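Local coordinates for protein agarase (Pseudoalteromonas fuliginea, PDB 6XJ9) that probably hydrolyses agarose as a family GH50 glycoside hydrolase, cutting glycosidic bonds of this red-algal galactan, at residues 472-477 with 536-541; 513-518 with 624-629; 527-532 with 568-573; 544-549 with 587-592; 558-563 with 574-579. All blocks are in the same frame, centred on the assembly; numbering follows the deposited sequence. Where two conformers were deposited one is given.

Contact 1. Residues 472-477 with 536-541; sequences MPDVFD and VPTKAE
The carboxylate of Asp474 works on both sides at once: it shapes its own turn and takes two bonds from Thr538, in the first turn of helix 537-550. The motif is a type I beta turn, Asp474 to Asp477, combined with an Asx turn, directly after strand 471-473. With CG anti to the backbone N (chi1 -172°), the carboxylate reaches out to the helix. Asp474 OD2 accepts from Thr538 N through its syn lone pair at 3.0 Å, nearly straight at 173°. Asp474 OD1 takes Thr538 OG1 at 2.6 Å from well above the carboxylate plane, and also Phe476 N at 3.0 Å nearly along its C-O axis. Three bonds thus fix its rotation. An alanine here would take the carboxylate acceptors from Thr538 N, Thr538 OG1 and Phe476 N and is likely to weaken the turn and its hold on the helix start. Beside this polar knot the ring of Phe476 crosses Glu541 at about a right angle. Glu541 CB lies 3.7 Å from the ring centroid over one face, a CH-pi contact, while the carboxylate beyond is salt-bridged to Arg544. Lys597 of helix 584-609 also touches the Phe476 side chain. Nearer the backbone, Phe476 CB rests against Pro537 CB at 3.7 Å, and Thr538 OG1 lies in the ring plane at the edge, 3.6 Å from Phe476 CD2.

Contact 2. Residues 513-518 with 624-629; sequences GRPDSV and GMPIEV
Pro626, Pro515 and Gly513 supply most of the buried surface, in a contact without a direct hydrogen bond. Pro626 presents the CG-CD side of its ring to the carbonyl of Gly513: Gly513 O lies 3.2 Å from Pro626 CD and 3.4 Å from Pro626 CG. Gly513 adopts backbone angles (phi 135°, psi 158°) at which a CB would collide with the preceding carbonyl oxygen, and a CB would also come tight against Pro626 CG. Pro515 lies more loosely against the Met625-Pro626 backbone and ring, with 4.0 Å from Pro515 CD to Met625 N and 4.5 Å from Pro515 CD to Pro626 CD. It is held in position by an inverse gamma turn, closed by Asp516 N bonding to Arg514 O at 2.9 Å. A water sits by the two glycine carbonyls, 2.8 Å from Gly513 O and also near Gly624 O, but more acceptors surround it than it has protons to give. Farther along, Glu628 turns its carboxylate to His521, Tyr522 and Ser588. One loop follows strand 501-506 and the other leads from strand 620-621 into helix 627-634, an arrangement consistent with neighbouring beta-to-alpha loops of the (beta/alpha)8 barrel of GH50 enzymes.

Contact 3. Residues 527-532 with 568-573; sequences NTLGRD and AEFDKG
The carbonyl oxygens of Leu529 and Arg531 on one side and Phe570 on the other all grip the same nitrogen, Lys539 NZ, with Asp571 O adding a weak bond. The positive charge probably eases the crowding of acceptors across the contact, where Arg531 O comes 3.3 Å from Lys572 O. Asp532 CA makes CA-H...O contacts with two carbonyls, 3.2 Å from Lys572 O and 3.4 Å from Asp571 O. Here the C-terminal ends of helices 523-529 and 567-572 meet, within the run of helices between strands 501-506 and 614-615. Just past helix 567-572, Gly573 leaves helical angles with positive phi (157°), and this, with its closeness to Gly530 O, gives no place for a side chain; Gly573 CA sits 3.7 Å from Leu529 O. Asp532 OD1 is the acceptor for Lys534 N. With an alanine in place of Asp532, Lys534 N would probably lose that mate, leaving the chain after helix 523-529 less firmly held. Among the side chains, Leu529 CD2 meets Phe570 CZ at 3.7 Å, obliquely to the ring. Phe570 carries CG anti to its own N (chi1 180°), which brings CZ to the leucine, while Trp567 meets the ring edge-to-face.

Contact 4. Residues 544-549 with 587-592; sequences RLMKEK and FSILLT
Leu590 CD2 is a bump that fits against Leu545 CD1 and Met546 CE. The contact is a splayed helix-helix packing: the segments of helices 537-550 and 584-609 run at 137° to each other, steeply crossed and nearer antiparallel than parallel, with axes 10.8 Å apart at closest approach. That spacing is wide, so the gap is bridged by the ends of long side chains. Leu545 and Leu590 slide past each other in opposite directions, with CD1 of Leu545 4.1 Å from CD2 of Leu590. Met546 bends at chi2 and chi3 (-60° and 97°), curling its methyl towards the opposing helix, where Met546 CE lies 3.9 Å from Leu590 CD2 and 4.3 Å from Ile589 CG2. The methyl thus rests against two consecutive residues, and Leu590 in turn touches two. Val525 of helix 523-529 covers Leu590 as well. At the outer margin Lys549 extends to a salt bridge with Asp586, its NZ also 4.2 Å from Ile589 CD1.

Contact 5. Residues 558-563 with 574-579; sequences KVWHLN and VTIDIK
Leu562 and Trp560 make the apolar packing, against Val574 and Ile576, joining the end of helix 553-560 to the chain after helix 567-572. Leu562 CD1 presses on Val574 CG1 at 3.4 Å, tighter than usual for two carbons, and the two side chains meet at a slant. The other branch of the leucine, CD2, lies 3.8 Å from Thr575 O. Ile576 offers CG2 obliquely to the six-membered part of the Trp560 indole, 3.6 Å from CZ3 and nearly as close to CE3. In Ile576 the branch CG1 takes the crowded position between backbone N and carbonyl carbon (chi1 59°), while CG2, anti to the carbonyl carbon, turns to the tryptophan. Leu529 touches both Trp560 and Ile576 and continues this apolar patch into helix 523-529.

Polar links across the contact run through water. One molecule donates to Trp560 O at 2.7 Å and accepts from Asp577 N at the same distance, joining a carbonyl of the last helical turn to the opposing backbone. Trp560 NE1 bonds to Asp586 OD2, fixing the indole at its other side. Within its own segment, Asp577 OD1 accepts from Lys579 N at 3.0 Å (161°), met from above the carboxylate plane.

The whole is a helix C-terminus, left at His561 with positive phi, docked on an extended connector with an Asx turn at Asp577 on its way to helix 584-609.

From the N terminus, the segments of contacts 1, 2 and 3 open in turn at 472-477, 513-518 and 527-532. Contact 1 closes first, at 536-541, crossing contacts 2 and 3 and tying strand 471-473 to helix 537-550. Contacts 4 and 5 then open at 544-549 and 558-563. Contact 3 closes at 568-573, crossing both; contact 5 closes at 574-579, nested inside the loop closed by contact 4 at 587-592. Contact 2 closes last, at 624-629, and its loop encloses contacts 3, 4 and 5. Contacts 3, 4 and 5 meet around Leu529, binding five helices together, while Pro626 packing on Leu591 connects contact 4 to contact 2.

Contact 1. Residues 472-477 with 536-541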
# COMPACT_ATOMS: atom_id res chain seq x y z
N MET A 472 24.82 -0.36 -37.00
CA MET A 472 23.98 -1.51 -37.23
C MET A 472 24.77 -2.52 -38.06
O MET A 472 25.70 -2.14 -38.77
CB MET A 472 22.70 -1.10 -37.96
CG MET A 472 21.73 -0.35 -37.06
SD MET A 472 21.00 -1.46 -35.82
CE MET A 472 19.70 -2.21 -36.81
N PRO A 473 24.50 -3.84 -37.96
CA PRO A 473 25.25 -4.82 -38.74
C PRO A 473 24.94 -4.71 -40.23
O PRO A 473 23.78 -4.57 -40.62
CB PRO A 473 24.75 -6.17 -38.21
CG PRO A 473 23.37 -5.85 -37.65
CD PRO A 473 23.48 -4.44 -37.09
N ASP A 474 25.98 -4.82 -41.06
CA ASP A 474 25.69 -5.05 -42.47
C ASP A 474 25.36 -6.52 -42.64
O ASP A 474 26.25 -7.37 -42.71
CB ASP A 474 26.81 -4.62 -43.42
CG ASP A 474 26.37 -4.70 -44.87
OD1 ASP A 474 25.60 -5.64 -45.21
OD2 ASP A 474 26.78 -3.81 -45.63
N VAL A 475 24.05 -6.79 -42.70
CA VAL A 475 23.54 -8.15 -42.56
C VAL A 475 23.77 -8.96 -43.84
O VAL A 475 23.61 -10.18 -43.81
CB VAL A 475 22.07 -8.16 -42.10
CG1 VAL A 475 21.95 -7.62 -40.68
CG2 VAL A 475 21.16 -7.40 -43.05
N PHE A 476 24.16 -8.29 -44.93
CA PHE A 476 24.51 -8.96 -46.17
C PHE A 476 26.01 -9.28 -46.22
O PHE A 476 26.48 -9.86 -47.20
CB PHE A 476 24.06 -8.15 -47.40
CG PHE A 476 22.57 -8.15 -47.63
CD1 PHE A 476 21.95 -9.21 -48.28
CD2 PHE A 476 21.78 -7.10 -47.19
CE1 PHE A 476 20.58 -9.21 -48.48
CE2 PHE A 476 20.41 -7.11 -47.38
CZ PHE A 476 19.81 -8.16 -48.03
N ASP A 477 26.75 -8.89 -45.17
CA ASP A 477 28.16 -9.25 -45.05
C ASP A 477 28.23 -10.70 -44.57
O ASP A 477 27.71 -11.00 -43.50
CB ASP A 477 28.93 -8.29 -44.14
CG ASP A 477 30.40 -8.63 -43.91
OD1 ASP A 477 30.94 -9.48 -44.66
OD2 ASP A 477 31.00 -8.05 -42.99
N VAL A 536 30.10 -2.14 -49.66
CA VAL A 536 29.00 -2.12 -48.70
C VAL A 536 27.93 -3.12 -49.15
O VAL A 536 27.06 -2.79 -49.96
CB VAL A 536 28.41 -0.70 -48.54
CG1 VAL A 536 27.28 -0.66 -47.52
CG2 VAL A 536 29.47 0.34 -48.19
N PRO A 537 27.97 -4.38 -48.66
CA PRO A 537 27.01 -5.40 -49.09
C PRO A 537 25.54 -4.99 -49.09
O PRO A 537 24.83 -5.27 -50.06
CB PRO A 537 27.30 -6.56 -48.12
CG PRO A 537 28.79 -6.41 -47.84
CD PRO A 537 29.01 -4.92 -47.77
N THR A 538 25.08 -4.31 -48.04
CA THR A 538 23.69 -3.88 -47.99
C THR A 538 23.37 -2.94 -49.15
O THR A 538 22.26 -2.96 -49.67
CB THR A 538 23.31 -3.27 -46.64
OG1 THR A 538 23.42 -4.31 -45.67
CG2 THR A 538 21.90 -2.72 -46.64
N LYS A 539 24.33 -2.10 -49.54
CA LYS A 539 24.10 -1.20 -50.66
C LYS A 539 24.03 -2.01 -51.96
O LYS A 539 23.15 -1.79 -52.80
CB LYS A 539 25.13 -0.07 -50.71
CG LYS A 539 25.16 0.72 -52.02
CD LYS A 539 23.84 1.41 -52.37
CE LYS A 539 23.90 2.25 -53.63
NZ LYS A 539 24.94 3.30 -53.55
N ALA A 540 24.93 -2.99 -52.12
CA ALA A 540 24.89 -3.88 -53.27
C ALA A 540 23.51 -4.53 -53.39
O ALA A 540 23.02 -4.70 -54.50
CB ALA A 540 26.00 -4.90 -53.18
N GLU A 541 22.88 -4.85 -52.24
CA GLU A 541 21.54 -5.43 -52.28
C GLU A 541 20.51 -4.38 -52.70
O GLU A 541 19.62 -4.69 -53.47
CB GLU A 541 21.14 -6.11 -50.97
CG GLU A 541 19.74 -6.73 -51.00
CD GLU A 541 19.58 -7.97 -51.87
OE1 GLU A 541 20.57 -8.39 -52.53
OE2 GLU A 541 18.47 -8.52 -51.91

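Contact 2. Residues 513-518 with 624-629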
# COMPACT_ATOMS: atom_id res chain seq x y z
N GLY A 513 15.64 2.28 -36.55
CA GLY A 513 14.95 3.50 -36.96
C GLY A 513 13.80 3.86 -36.03
O GLY A 513 13.28 3.01 -35.31
N ARG A 514 13.42 5.14 -36.04
CA ARG A 514 12.29 5.67 -35.30
C ARG A 514 11.31 6.26 -36.31
O ARG A 514 11.68 7.16 -37.06
CB ARG A 514 12.74 6.76 -34.32
CG ARG A 514 14.12 6.56 -33.71
CD ARG A 514 14.46 7.52 -32.58
NE ARG A 514 15.82 7.34 -32.09
CZ ARG A 514 16.32 7.89 -30.98
NH1 ARG A 514 17.58 7.66 -30.64
NH2 ARG A 514 15.57 8.66 -30.22
N PRO A 515 10.05 5.76 -36.39
CA PRO A 515 9.09 6.27 -37.36
C PRO A 515 8.41 7.59 -37.00
O PRO A 515 7.20 7.63 -36.78
CB PRO A 515 8.05 5.13 -37.42
CG PRO A 515 8.10 4.49 -36.03
CD PRO A 515 9.54 4.64 -35.57
N ASP A 516 9.19 8.69 -36.98
CA ASP A 516 8.65 10.00 -36.62
C ASP A 516 9.14 11.12 -37.54
O ASP A 516 8.62 12.23 -37.47
CB ASP A 516 8.88 10.31 -35.13
CG ASP A 516 10.29 10.03 -34.65
OD1 ASP A 516 11.23 10.32 -35.42
OD2 ASP A 516 10.43 9.53 -33.51
N SER A 517 10.16 10.84 -38.36
CA SER A 517 10.52 11.70 -39.48
C SER A 517 11.10 10.82 -40.57
O SER A 517 11.55 9.71 -40.27
CB SER A 517 11.51 12.77 -39.08
OG SER A 517 12.80 12.20 -38.92
N VAL A 518 11.14 11.31 -41.82
CA VAL A 518 11.68 10.49 -42.89
C VAL A 518 13.12 10.12 -42.55
O VAL A 518 13.51 8.96 -42.66
CB VAL A 518 11.53 11.11 -44.30
CG1 VAL A 518 12.34 10.35 -45.34
CG2 VAL A 518 10.06 11.15 -44.71
N GLY A 624 10.75 3.02 -31.10
CA GLY A 624 11.58 2.84 -32.29
C GLY A 624 11.34 1.50 -32.99
O GLY A 624 12.25 0.68 -33.12
N MET A 625 10.11 1.31 -33.47
CA MET A 625 9.71 0.06 -34.10
C MET A 625 9.11 0.34 -35.48
O MET A 625 7.90 0.30 -35.64
CB MET A 625 8.69 -0.67 -33.21
CG MET A 625 7.57 0.19 -32.66
SD MET A 625 6.44 -0.84 -31.65
CE MET A 625 5.14 0.31 -31.20
N PRO A 626 9.92 0.62 -36.52
CA PRO A 626 9.37 0.85 -37.86
C PRO A 626 8.51 -0.35 -38.25
O PRO A 626 8.90 -1.50 -38.02
CB PRO A 626 10.61 0.89 -38.77
CG PRO A 626 11.75 1.29 -37.84
CD PRO A 626 11.39 0.68 -36.49
N ILE A 627 7.33 -0.07 -38.83
CA ILE A 627 6.42 -1.12 -39.28
C ILE A 627 7.12 -2.09 -40.23
O ILE A 627 6.83 -3.28 -40.21
CB ILE A 627 5.10 -0.56 -39.87
CG1 ILE A 627 4.01 -1.64 -39.99
CG2 ILE A 627 5.34 0.12 -41.22
CD1 ILE A 627 3.47 -2.14 -38.65
N GLU A 628 8.07 -1.61 -41.05
CA GLU A 628 8.73 -2.46 -42.03
C GLU A 628 9.55 -3.54 -41.32
O GLU A 628 9.69 -4.67 -41.81
CB GLU A 628 9.65 -1.64 -42.93
CG GLU A 628 8.90 -0.73 -43.90
CD GLU A 628 8.64 0.69 -43.43
OE1 GLU A 628 8.74 0.95 -42.21
OE2 GLU A 628 8.32 1.54 -44.30
N VAL A 629 10.11 -3.16 -40.18
CA VAL A 629 11.00 -4.03 -39.42
C VAL A 629 10.15 -5.04 -38.67
O VAL A 629 10.49 -6.22 -38.63
CB VAL A 629 11.92 -3.19 -38.50
CG1 VAL A 629 12.80 -4.07 -37.62
CG2 VAL A 629 12.77 -2.22 -39.30
O HOH W 1 14.65 1.04 -33.83

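Contact 3. Residues 527-532 with 568-573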
# COMPACT_ATOMS: atom_id res chain seq x y z
N ASN A 527 21.34 6.71 -45.54
CA ASN A 527 22.79 6.72 -45.36
C ASN A 527 23.47 5.65 -46.21
O ASN A 527 24.55 5.87 -46.75
CB ASN A 527 23.17 6.51 -43.89
CG ASN A 527 24.66 6.62 -43.67
OD1 ASN A 527 25.38 5.62 -43.72
ND2 ASN A 527 25.14 7.84 -43.45
N THR A 528 22.85 4.47 -46.31
CA THR A 528 23.48 3.38 -47.04
C THR A 528 23.46 3.66 -48.55
O THR A 528 24.42 3.31 -49.24
CB THR A 528 22.86 2.03 -46.66
OG1 THR A 528 23.05 1.81 -45.26
CG2 THR A 528 23.46 0.87 -47.42
N LEU A 529 22.38 4.29 -49.05
CA LEU A 529 22.26 4.60 -50.47
C LEU A 529 23.43 5.47 -50.93
O LEU A 529 23.80 5.43 -52.10
CB LEU A 529 20.93 5.32 -50.73
CG LEU A 529 19.68 4.44 -50.87
CD1 LEU A 529 18.42 5.27 -50.75
CD2 LEU A 529 19.69 3.67 -52.18
N GLY A 530 23.99 6.23 -49.99
CA GLY A 530 25.03 7.21 -50.27
C GLY A 530 26.42 6.59 -50.36
O GLY A 530 27.40 7.29 -50.60
N ARG A 531 26.48 5.26 -50.17
CA ARG A 531 27.73 4.52 -50.09
C ARG A 531 27.89 3.63 -51.32
O ARG A 531 26.96 3.47 -52.12
CB ARG A 531 27.83 3.76 -48.76
CG ARG A 531 27.66 4.65 -47.53
CD ARG A 531 27.53 3.91 -46.21
NE ARG A 531 28.76 3.20 -45.90
CZ ARG A 531 28.90 2.24 -44.99
NH1 ARG A 531 27.87 1.84 -44.26
NH2 ARG A 531 30.09 1.68 -44.80
N ASP A 532 29.09 3.03 -51.45
CA ASP A 532 29.48 2.31 -52.66
C ASP A 532 29.10 0.83 -52.54
O ASP A 532 29.48 0.16 -51.59
CB ASP A 532 30.97 2.49 -52.95
CG ASP A 532 31.43 1.96 -54.31
OD1 ASP A 532 30.59 1.42 -55.06
OD2 ASP A 532 32.64 2.09 -54.60
N ALA A 568 25.86 2.81 -62.58
CA ALA A 568 27.18 2.90 -61.98
C ALA A 568 27.27 4.08 -61.02
O ALA A 568 27.96 3.99 -60.01
CB ALA A 568 28.24 2.98 -63.05
N GLU A 569 26.60 5.19 -61.36
CA GLU A 569 26.53 6.33 -60.46
C GLU A 569 25.74 5.92 -59.21
O GLU A 569 26.20 6.14 -58.09
CB GLU A 569 25.91 7.57 -61.13
CG GLU A 569 26.16 8.86 -60.37
CD GLU A 569 25.45 10.12 -60.86
OE1 GLU A 569 25.18 10.23 -62.07
OE2 GLU A 569 25.16 11.00 -60.02
N PHE A 570 24.57 5.30 -59.43
CA PHE A 570 23.68 4.91 -58.36
C PHE A 570 24.42 4.01 -57.38
O PHE A 570 24.38 4.23 -56.16
CB PHE A 570 22.41 4.25 -58.91
CG PHE A 570 21.44 3.81 -57.84
CD1 PHE A 570 20.34 4.60 -57.51
CD2 PHE A 570 21.64 2.63 -57.14
CE1 PHE A 570 19.46 4.20 -56.52
CE2 PHE A 570 20.75 2.23 -56.15
CZ PHE A 570 19.66 3.02 -55.84
N ASP A 571 25.13 3.02 -57.94
CA ASP A 571 25.87 2.01 -57.21
C ASP A 571 27.00 2.64 -56.39
O ASP A 571 27.29 2.19 -55.28
CB ASP A 571 26.41 0.95 -58.17
CG ASP A 571 25.32 0.07 -58.76
OD1 ASP A 571 24.14 0.26 -58.38
OD2 ASP A 571 25.66 -0.80 -59.60
N LYS A 572 27.62 3.68 -56.97
CA LYS A 572 28.76 4.35 -56.35
C LYS A 572 28.29 5.12 -55.11
O LYS A 572 29.00 5.16 -54.10
CB LYS A 572 29.43 5.30 -57.36
CG LYS A 572 30.77 5.89 -56.93
CD LYS A 572 31.38 6.80 -57.98
CE LYS A 572 32.65 7.49 -57.50
NZ LYS A 572 33.11 8.54 -58.45
N GLY A 573 27.11 5.74 -55.21
CA GLY A 573 26.61 6.59 -54.14
C GLY A 573 25.57 7.59 -54.67
O GLY A 573 25.83 8.27 -55.66

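Contact 4. Residues 544-549 with 587-592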
# COMPACT_ATOMS: atom_id res chain seq x y z
N ARG A 544 20.52 -3.95 -56.35
CA ARG A 544 19.89 -5.10 -56.98
C ARG A 544 18.38 -4.88 -57.09
O ARG A 544 17.81 -5.05 -58.17
CB ARG A 544 20.26 -6.38 -56.24
CG ARG A 544 19.98 -7.67 -57.00
CD ARG A 544 20.19 -8.94 -56.20
NE ARG A 544 19.26 -9.15 -55.08
CZ ARG A 544 17.97 -9.45 -55.19
NH1 ARG A 544 17.25 -9.62 -54.09
NH2 ARG A 544 17.39 -9.58 -56.37
N LEU A 545 17.75 -4.44 -55.98
CA LEU A 545 16.31 -4.35 -55.84
C LEU A 545 15.74 -3.21 -56.68
O LEU A 545 14.63 -3.33 -57.21
CB LEU A 545 15.93 -4.16 -54.36
CG LEU A 545 16.14 -5.38 -53.48
CD1 LEU A 545 16.02 -5.03 -52.00
CD2 LEU A 545 15.17 -6.49 -53.86
N MET A 546 16.47 -2.10 -56.75
CA MET A 546 16.00 -0.94 -57.51
C MET A 546 16.12 -1.19 -59.02
O MET A 546 15.26 -0.75 -59.78
CB MET A 546 16.76 0.32 -57.09
CG MET A 546 16.40 0.81 -55.69
SD MET A 546 14.63 1.21 -55.54
CE MET A 546 13.97 -0.30 -54.83
N LYS A 547 17.18 -1.89 -59.43
CA LYS A 547 17.39 -2.27 -60.83
C LYS A 547 16.33 -3.30 -61.23
O LYS A 547 15.84 -3.29 -62.36
CB LYS A 547 18.78 -2.88 -61.04
CG LYS A 547 19.95 -1.91 -60.99
CD LYS A 547 21.29 -2.61 -61.08
CE LYS A 547 22.45 -1.66 -60.87
NZ LYS A 547 23.69 -2.40 -60.53
N GLU A 548 15.98 -4.19 -60.29
CA GLU A 548 14.94 -5.17 -60.54
C GLU A 548 13.61 -4.46 -60.75
O GLU A 548 12.81 -4.90 -61.57
CB GLU A 548 14.86 -6.16 -59.38
CG GLU A 548 13.77 -7.21 -59.54
CD GLU A 548 13.37 -7.93 -58.27
OE1 GLU A 548 13.48 -7.33 -57.18
OE2 GLU A 548 12.93 -9.09 -58.36
N LYS A 549 13.39 -3.34 -60.04
CA LYS A 549 12.12 -2.62 -60.08
C LYS A 549 12.06 -1.68 -61.28
O LYS A 549 11.00 -1.51 -61.86
CB LYS A 549 11.83 -1.88 -58.76
CG LYS A 549 10.75 -0.81 -58.82
CD LYS A 549 10.08 -0.48 -57.48
CE LYS A 549 9.14 0.70 -57.56
NZ LYS A 549 8.50 1.00 -56.26
N PHE A 587 11.96 3.29 -50.26
CA PHE A 587 12.61 3.35 -48.95
C PHE A 587 12.08 2.23 -48.07
O PHE A 587 12.82 1.59 -47.33
CB PHE A 587 12.47 4.74 -48.32
CG PHE A 587 13.39 5.81 -48.87
CD1 PHE A 587 13.99 5.68 -50.12
CD2 PHE A 587 13.66 6.95 -48.13
CE1 PHE A 587 14.84 6.66 -50.61
CE2 PHE A 587 14.49 7.95 -48.63
CZ PHE A 587 15.09 7.80 -49.87
N SER A 588 10.77 1.99 -48.19
CA SER A 588 10.06 0.96 -47.45
C SER A 588 10.51 -0.43 -47.88
O SER A 588 10.67 -1.32 -47.04
CB SER A 588 8.59 1.15 -47.62
OG SER A 588 7.90 0.62 -46.49
N ILE A 589 10.71 -0.62 -49.19
CA ILE A 589 11.15 -1.88 -49.77
C ILE A 589 12.56 -2.19 -49.27
O ILE A 589 12.86 -3.32 -48.88
CB ILE A 589 11.07 -1.83 -51.32
CG1 ILE A 589 9.62 -2.02 -51.81
CG2 ILE A 589 12.01 -2.83 -51.97
CD1 ILE A 589 9.43 -1.75 -53.29
N LEU A 590 13.41 -1.15 -49.25
CA LEU A 590 14.81 -1.27 -48.88
C LEU A 590 14.93 -1.55 -47.38
O LEU A 590 15.63 -2.49 -46.99
CB LEU A 590 15.57 -0.01 -49.32
CG LEU A 590 15.63 0.23 -50.83
CD1 LEU A 590 16.52 1.43 -51.18
CD2 LEU A 590 16.10 -1.00 -51.58
N LEU A 591 14.19 -0.81 -46.55
CA LEU A 591 14.20 -1.07 -45.11
C LEU A 591 13.65 -2.47 -44.79
O LEU A 591 14.24 -3.20 -43.99
CB LEU A 591 13.48 0.03 -44.34
CG LEU A 591 13.46 -0.14 -42.81
CD1 LEU A 591 14.89 -0.21 -42.27
CD2 LEU A 591 12.69 0.99 -42.14
N THR A 592 12.54 -2.86 -45.42
CA THR A 592 12.03 -4.22 -45.23
C THR A 592 13.09 -5.25 -45.59
O THR A 592 13.26 -6.23 -44.87
CB THR A 592 10.75 -4.47 -46.05
OG1 THR A 592 9.81 -3.47 -45.66
CG2 THR A 592 10.14 -5.84 -45.80

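Contact 5. Residues 558-563 with 574-579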
# COMPACT_ATOMS: atom_id res chain seq x y z
N LYS A 558 13.09 9.60 -62.30
CA LYS A 558 11.78 10.22 -62.38
C LYS A 558 11.11 10.17 -61.01
O LYS A 558 10.58 11.17 -60.53
CB LYS A 558 10.91 9.51 -63.42
CG LYS A 558 11.32 9.72 -64.87
CD LYS A 558 10.37 9.09 -65.87
CE LYS A 558 9.08 9.87 -66.06
NZ LYS A 558 8.26 9.31 -67.16
N VAL A 559 11.14 8.99 -60.38
CA VAL A 559 10.38 8.79 -59.15
C VAL A 559 11.06 9.55 -58.01
O VAL A 559 10.40 10.27 -57.27
CB VAL A 559 10.14 7.29 -58.85
CG1 VAL A 559 9.36 7.08 -57.56
CG2 VAL A 559 9.41 6.61 -60.00
N TRP A 560 12.40 9.44 -57.94
CA TRP A 560 13.18 9.97 -56.83
C TRP A 560 13.52 11.45 -57.04
O TRP A 560 14.03 12.10 -56.13
CB TRP A 560 14.46 9.13 -56.62
CG TRP A 560 14.26 7.74 -56.09
CD1 TRP A 560 13.15 6.95 -56.19
CD2 TRP A 560 15.24 6.95 -55.38
NE1 TRP A 560 13.37 5.73 -55.59
CE2 TRP A 560 14.65 5.70 -55.10
CE3 TRP A 560 16.56 7.17 -54.95
CZ2 TRP A 560 15.32 4.69 -54.40
CZ3 TRP A 560 17.23 6.17 -54.29
CH2 TRP A 560 16.61 4.94 -54.01
N HIS A 561 13.21 11.97 -58.24
CA HIS A 561 13.51 13.33 -58.67
C HIS A 561 15.01 13.59 -58.65
O HIS A 561 15.47 14.56 -58.07
CB HIS A 561 12.70 14.37 -57.88
CG HIS A 561 12.46 15.64 -58.62
ND1 HIS A 561 11.80 15.68 -59.84
CD2 HIS A 561 12.76 16.92 -58.32
CE1 HIS A 561 11.72 16.92 -60.26
NE2 HIS A 561 12.30 17.71 -59.35
N LEU A 562 15.76 12.69 -59.30
CA LEU A 562 17.20 12.80 -59.40
C LEU A 562 17.61 12.85 -60.86
O LEU A 562 16.76 12.75 -61.75
CB LEU A 562 17.84 11.61 -58.67
CG LEU A 562 17.61 11.58 -57.16
CD1 LEU A 562 18.15 10.29 -56.55
CD2 LEU A 562 18.24 12.80 -56.50
N ASN A 563 18.91 13.01 -61.09
CA ASN A 563 19.51 13.11 -62.41
C ASN A 563 20.79 12.28 -62.41
O ASN A 563 21.86 12.78 -62.77
CB ASN A 563 19.79 14.58 -62.78
CG ASN A 563 18.53 15.37 -63.06
OD1 ASN A 563 17.73 15.00 -63.93
ND2 ASN A 563 18.34 16.48 -62.36
N VAL A 574 24.41 7.64 -54.00
CA VAL A 574 23.36 8.60 -54.31
C VAL A 574 23.10 9.44 -53.06
O VAL A 574 22.99 8.89 -51.97
CB VAL A 574 22.03 7.93 -54.72
CG1 VAL A 574 21.06 8.92 -55.36
CG2 VAL A 574 22.22 6.71 -55.60
N THR A 575 22.96 10.75 -53.25
CA THR A 575 22.39 11.59 -52.21
C THR A 575 20.91 11.79 -52.53
O THR A 575 20.59 12.50 -53.47
CB THR A 575 23.09 12.96 -52.14
OG1 THR A 575 24.48 12.71 -51.96
CG2 THR A 575 22.57 13.82 -51.01
N ILE A 576 20.02 11.15 -51.74
CA ILE A 576 18.59 11.25 -52.02
C ILE A 576 18.09 12.65 -51.67
O ILE A 576 18.67 13.34 -50.85
CB ILE A 576 17.75 10.15 -51.34
CG1 ILE A 576 17.88 10.16 -49.81
CG2 ILE A 576 18.06 8.78 -51.93
CD1 ILE A 576 16.92 11.09 -49.11
N ASP A 577 16.98 13.02 -52.32
CA ASP A 577 16.26 14.26 -52.03
C ASP A 577 15.34 14.03 -50.83
O ASP A 577 14.33 13.36 -50.96
CB ASP A 577 15.49 14.73 -53.27
CG ASP A 577 14.76 16.04 -53.06
OD1 ASP A 577 14.65 16.47 -51.89
OD2 ASP A 577 14.34 16.65 -54.07
N ILE A 578 15.67 14.63 -49.69
CA ILE A 578 14.97 14.34 -48.44
C ILE A 578 13.50 14.77 -48.52
O ILE A 578 12.69 14.29 -47.72
CB ILE A 578 15.69 14.93 -47.21
CG1 ILE A 578 15.14 14.36 -45.90
CG2 ILE A 578 15.66 16.46 -47.23
CD1 ILE A 578 15.62 12.95 -45.58
N LYS A 579 13.16 15.63 -49.48
CA LYS A 579 11.82 16.20 -49.56
C LYS A 579 10.94 15.37 -50.49
O LYS A 579 9.72 15.50 -50.47
CB LYS A 579 11.88 17.65 -50.04
CG LYS A 579 12.67 18.61 -49.16
CD LYS A 579 12.33 20.06 -49.39
CE LYS A 579 12.78 20.96 -48.26
NZ LYS A 579 11.90 20.85 -47.07
O HOH W 2 15.57 11.51 -54.00